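Side-chain contacts in 11R-lipoxygenase (Gersemia fruticosa, PDB 3VF1), which is a calcium-dependent lipoxygenase that probably adds molecular oxygen to polyunsaturated fatty acids at a non-heme iron site: residues E184-L189 / V193-E198; S201-V206 / T634-E639. All coordinates share one frame; numbering follows the deposited sequence.

Contact 1: residues E184-L189 / V193-E198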
# COMPACT_ATOMS: atom_id res chain seq x y z
N GLU A 184 -13.32 -12.50 10.14
CA GLU A 184 -14.43 -11.64 10.54
C GLU A 184 -13.91 -10.33 11.14
O GLU A 184 -14.50 -9.27 10.94
CB GLU A 184 -15.33 -12.35 11.55
CG GLU A 184 -16.58 -11.58 11.92
CD GLU A 184 -17.55 -12.39 12.76
OE1 GLU A 184 -17.34 -13.62 12.88
OE2 GLU A 184 -18.51 -11.81 13.29
N GLU A 185 -12.81 -10.43 11.87
CA GLU A 185 -12.18 -9.26 12.49
C GLU A 185 -10.67 -9.44 12.55
O GLU A 185 -10.17 -10.55 12.35
CB GLU A 185 -12.73 -9.05 13.90
CG GLU A 185 -14.25 -8.96 13.99
CD GLU A 185 -14.72 -8.62 15.39
OE1 GLU A 185 -13.90 -8.14 16.20
OE2 GLU A 185 -15.92 -8.83 15.68
N PRO A 186 -9.94 -8.35 12.82
CA PRO A 186 -8.48 -8.47 12.94
C PRO A 186 -8.06 -9.51 13.97
O PRO A 186 -7.03 -10.16 13.80
CB PRO A 186 -8.05 -7.07 13.39
CG PRO A 186 -9.12 -6.17 12.88
CD PRO A 186 -10.39 -6.96 12.97
N LYS A 187 -8.86 -9.67 15.02
CA LYS A 187 -8.55 -10.61 16.10
C LYS A 187 -8.75 -12.07 15.68
O LYS A 187 -8.09 -12.96 16.21
CB LYS A 187 -9.39 -10.31 17.34
CG LYS A 187 -8.91 -9.12 18.15
CD LYS A 187 -7.56 -9.40 18.79
CE LYS A 187 -7.15 -8.30 19.76
NZ LYS A 187 -5.84 -8.59 20.41
N SER A 188 -9.66 -12.30 14.74
CA SER A 188 -9.95 -13.66 14.30
C SER A 188 -8.89 -14.18 13.33
O SER A 188 -9.01 -15.30 12.82
CB SER A 188 -11.34 -13.73 13.65
OG SER A 188 -11.44 -12.83 12.55
N LEU A 189 -7.87 -13.37 13.07
CA LEU A 189 -6.75 -13.80 12.24
C LEU A 189 -5.71 -14.54 13.07
O LEU A 189 -5.63 -14.33 14.28
CB LEU A 189 -6.09 -12.59 11.57
CG LEU A 189 -6.82 -11.93 10.40
CD1 LEU A 189 -6.14 -10.62 10.04
CD2 LEU A 189 -6.85 -12.86 9.20
N VAL A 193 -0.15 -12.87 11.80
CA VAL A 193 -0.46 -11.82 10.83
C VAL A 193 -1.39 -10.75 11.40
O VAL A 193 -2.04 -10.02 10.66
CB VAL A 193 -1.10 -12.41 9.55
CG1 VAL A 193 -0.16 -13.40 8.90
CG2 VAL A 193 -2.45 -13.05 9.87
N GLN A 194 -1.43 -10.66 12.73
CA GLN A 194 -2.24 -9.64 13.39
C GLN A 194 -1.48 -8.32 13.48
O GLN A 194 -0.30 -8.25 13.13
CB GLN A 194 -2.65 -10.09 14.79
CG GLN A 194 -3.71 -11.17 14.80
CD GLN A 194 -4.10 -11.58 16.21
OE1 GLN A 194 -3.53 -11.11 17.19
NE2 GLN A 194 -5.09 -12.46 16.31
N PHE A 195 -2.16 -7.28 13.93
CA PHE A 195 -1.53 -5.99 14.15
C PHE A 195 -0.42 -6.12 15.18
O PHE A 195 -0.59 -6.76 16.21
CB PHE A 195 -2.56 -4.96 14.63
CG PHE A 195 -3.52 -4.51 13.57
CD1 PHE A 195 -3.07 -4.16 12.30
CD2 PHE A 195 -4.88 -4.43 13.83
CE1 PHE A 195 -3.95 -3.74 11.33
CE2 PHE A 195 -5.76 -4.02 12.85
CZ PHE A 195 -5.30 -3.67 11.60
N THR A 196 0.72 -5.51 14.89
CA THR A 196 1.85 -5.52 15.82
C THR A 196 1.69 -4.45 16.89
O THR A 196 2.52 -4.32 17.78
CB THR A 196 3.18 -5.31 15.08
OG1 THR A 196 3.14 -4.07 14.36
CG2 THR A 196 3.44 -6.44 14.10
N ASP A 197 0.60 -3.69 16.80
CA ASP A 197 0.28 -2.68 17.80
C ASP A 197 -1.22 -2.68 18.04
O ASP A 197 -2.01 -2.56 17.10
CB ASP A 197 0.75 -1.30 17.34
CG ASP A 197 0.69 -0.26 18.44
OD1 ASP A 197 -0.31 -0.24 19.18
OD2 ASP A 197 1.65 0.53 18.56
N GLU A 198 -1.62 -2.81 19.30
CA GLU A 198 -3.03 -2.97 19.65
C GLU A 198 -3.83 -1.69 19.41
O GLU A 198 -5.05 -1.75 19.23
CB GLU A 198 -3.16 -3.40 21.11
CG GLU A 198 -4.57 -3.78 21.52
CD GLU A 198 -5.11 -4.98 20.76
OE1 GLU A 198 -6.30 -5.32 20.94
OE2 GLU A 198 -4.33 -5.59 19.99
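In the long irregular loop between helix 148-164 and helix 208-213, two neighbouring parts of the loop meet, and Gln194 reaches back to the backbone of residues 186-189. The side-chain amide of Gln194 carries the contact. Its NE2 donates to Leu189 O at 2.8 Å, with an N-H...O angle of 145°. The acceptor lies somewhat out of the amide plane. Lys187 O is also near NE2, but at too poor an angle for a hydrogen bond. Gln194 CG stands anti to its carbonyl carbon (chi1 -73°), and the chain beyond is extended (chi2 -179°). This brings NE2 up to the carbonyl oxygens of Lys187 and Leu189 and lays CG 3.6 Å from Pro186 O. Without the amide, as with an alanine here, Leu189 O would probably lose this donor and a gap would open beside Pro186 O.

Apolar groups pack close by. Leu189 CB meets Val193 CG2 at 4.0 Å. Pro186 CB and CG approach one corner of the Phe195 ring obliquely, with CB 3.9 Å from CE2. Helix 428-438 covers this patch through Thr433, Met429 and Ala430. The Phe195 side chain is about 11 Å from the bound iron.

Lys187 and Glu198, both exposed, cross at about a right angle and form a salt bridge whose two hydrogen bonds are weak. Lys187 NZ faces both carboxylate oxygens, nearly equidistant, 3.3 Å from Glu198 OE1 and 3.4 Å from Glu198 OE2.

Contact 2: residues S201-V206 / T634-E639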
# COMPACT_ATOMS: atom_id res chain seq x y z
N SER A 201 -6.11 -1.14 15.90
CA SER A 201 -7.47 -1.62 15.69
C SER A 201 -8.54 -0.55 15.89
O SER A 201 -9.64 -0.65 15.34
CB SER A 201 -7.76 -2.82 16.60
OG SER A 201 -7.46 -2.51 17.96
N SER A 202 -8.22 0.48 16.67
CA SER A 202 -9.18 1.53 16.99
C SER A 202 -8.69 2.89 16.50
O SER A 202 -8.71 3.87 17.25
CB SER A 202 -9.43 1.59 18.49
OG SER A 202 -8.25 1.92 19.20
N LEU A 203 -8.27 2.95 15.24
CA LEU A 203 -7.67 4.17 14.70
C LEU A 203 -8.60 4.90 13.74
O LEU A 203 -8.47 6.12 13.56
CB LEU A 203 -6.36 3.82 13.98
CG LEU A 203 -5.19 4.78 14.18
CD1 LEU A 203 -4.77 4.83 15.65
CD2 LEU A 203 -4.01 4.36 13.31
N PHE A 204 -9.53 4.18 13.13
CA PHE A 204 -10.42 4.77 12.13
C PHE A 204 -11.79 5.11 12.70
O PHE A 204 -12.70 5.48 11.95
CB PHE A 204 -10.57 3.82 10.94
CG PHE A 204 -9.26 3.43 10.31
CD1 PHE A 204 -8.14 4.23 10.47
CD2 PHE A 204 -9.16 2.28 9.56
CE1 PHE A 204 -6.93 3.87 9.89
CE2 PHE A 204 -7.96 1.91 8.98
CZ PHE A 204 -6.84 2.71 9.15
N ARG A 205 -11.94 5.00 14.01
CA ARG A 205 -13.15 5.46 14.67
C ARG A 205 -13.02 6.97 14.83
O ARG A 205 -12.00 7.47 15.30
CB ARG A 205 -13.33 4.79 16.03
CG ARG A 205 -12.43 5.35 17.13
CD ARG A 205 -12.53 4.53 18.40
NE ARG A 205 -12.16 5.30 19.58
CZ ARG A 205 -12.07 4.80 20.81
NH1 ARG A 205 -12.32 3.51 21.03
NH2 ARG A 205 -11.73 5.58 21.82
N VAL A 206 -14.06 7.70 14.42
CA VAL A 206 -14.00 9.16 14.44
C VAL A 206 -15.06 9.72 15.38
O VAL A 206 -15.97 10.43 14.96
CB VAL A 206 -14.20 9.75 13.04
CG1 VAL A 206 -13.80 11.21 13.03
CG2 VAL A 206 -13.39 8.97 12.01
N THR A 634 -0.32 7.21 9.82
CA THR A 634 0.34 6.80 11.06
C THR A 634 1.58 5.95 10.76
O THR A 634 1.49 4.91 10.10
CB THR A 634 -0.60 5.98 11.96
OG1 THR A 634 -1.71 6.79 12.36
CG2 THR A 634 0.13 5.48 13.20
N ILE A 635 2.73 6.40 11.26
CA ILE A 635 3.96 5.64 11.16
C ILE A 635 4.51 5.34 12.56
O ILE A 635 4.92 6.25 13.28
CB ILE A 635 5.04 6.39 10.36
CG1 ILE A 635 4.65 6.45 8.88
CG2 ILE A 635 6.39 5.72 10.52
CD1 ILE A 635 5.63 7.23 8.02
N TYR A 636 4.50 4.07 12.93
CA TYR A 636 4.99 3.66 14.24
C TYR A 636 6.52 3.66 14.27
O TYR A 636 7.16 3.47 13.24
CB TYR A 636 4.45 2.28 14.61
CG TYR A 636 2.95 2.27 14.80
CD1 TYR A 636 2.37 2.83 15.93
CD2 TYR A 636 2.12 1.70 13.84
CE1 TYR A 636 1.00 2.83 16.10
CE2 TYR A 636 0.74 1.69 14.01
CZ TYR A 636 0.19 2.25 15.15
OH TYR A 636 -1.17 2.25 15.33
N PRO A 637 7.11 3.89 15.46
CA PRO A 637 8.57 3.96 15.61
C PRO A 637 9.28 2.67 15.19
O PRO A 637 10.48 2.70 14.92
CB PRO A 637 8.76 4.20 17.11
CG PRO A 637 7.47 4.77 17.58
CD PRO A 637 6.42 4.12 16.74
N THR A 638 8.54 1.57 15.13
CA THR A 638 9.12 0.28 14.79
C THR A 638 9.17 0.05 13.28
O THR A 638 9.88 -0.84 12.81
CB THR A 638 8.32 -0.88 15.42
OG1 THR A 638 7.04 -0.97 14.78
CG2 THR A 638 8.13 -0.65 16.91
N GLU A 639 8.42 0.85 12.53
CA GLU A 639 8.31 0.67 11.09
C GLU A 639 9.67 0.47 10.43
O GLU A 639 10.65 1.13 10.79
CB GLU A 639 7.61 1.88 10.45
CG GLU A 639 6.46 1.51 9.53
CD GLU A 639 5.24 1.02 10.30
OE1 GLU A 639 4.53 1.86 10.88
OE2 GLU A 639 5.01 -0.21 10.31
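Leu203 and Thr634 make the nearest backbone approach between the two segments, with their CA atoms 9.2 Å apart. At this spacing the segments meet through side chains. Both are loops of the helical lipoxygenase fold. Residues 201-206 lead toward helix 208-213. Residues 634-639 follow helix 619-632. The second segment ends in a type I beta turn from Tyr636 to Glu639, closed by Glu639 N to Tyr636 O at 3.0 Å. The side chain of Glu639 folds back over the same turn. Its OE1 takes the N-H of Tyr636 at 3.0 Å, on the anti side and 29° out of the carboxylate plane. The turn is thus closed twice, once by backbone and once by side chain.

The contact itself is small and rests on one methyl group. Leu203 points at the other segment and meets Thr634 tip to tip. Leu203 CD2 lies 3.5 Å from Thr634 OG1, a packing contact of a methyl with a hydroxyl. That hydroxyl is satisfied by a hydrogen bond to Ala631 O at the end of helix 619-632. The same CD2 also comes near Tyr636 OH, which is hydrogen-bonded to Thr200 OG1.

Leu203 also touches Ile698, an iron ligand of this enzyme, so the contact lies next to the metal's first shell. The side chain of Thr634 is about 10 Å from the bound iron(II) ion. Next to Leu203, the buried Phe204 packs against helices 428-438 and 619-632.

With chi1 at -63°, Thr634 OG1 stands anti to the carbonyl carbon and CG2 anti to the backbone N. The hydroxyl then meets Leu203, while the methyl CG2 lies over one face of the Tyr636 ring, 3.8 Å above the plane and offset toward the rim.

Both contacts draw on the loop between helix 148-164 and helix 208-213. Contact 1 joins two parts of that loop, whereas contact 2 ties its later part to the distant loop after helix 619-632. Contact 1 is partly buried and buries 350 Å², both sides summed, mixing an amide-carbonyl bond, apolar packing and a salt bridge. Contact 2 buries 93 Å² of plain packing. None of its three touching residues is buried, though its centre is nearer that of the chain. The two touch where Asp197 OD2 comes 3.4 Å from Tyr636 CE1. Helix 428-438 packs on Phe195 of contact 1 and on Phe204, which neighbours Leu203 but does not touch residues 634-639.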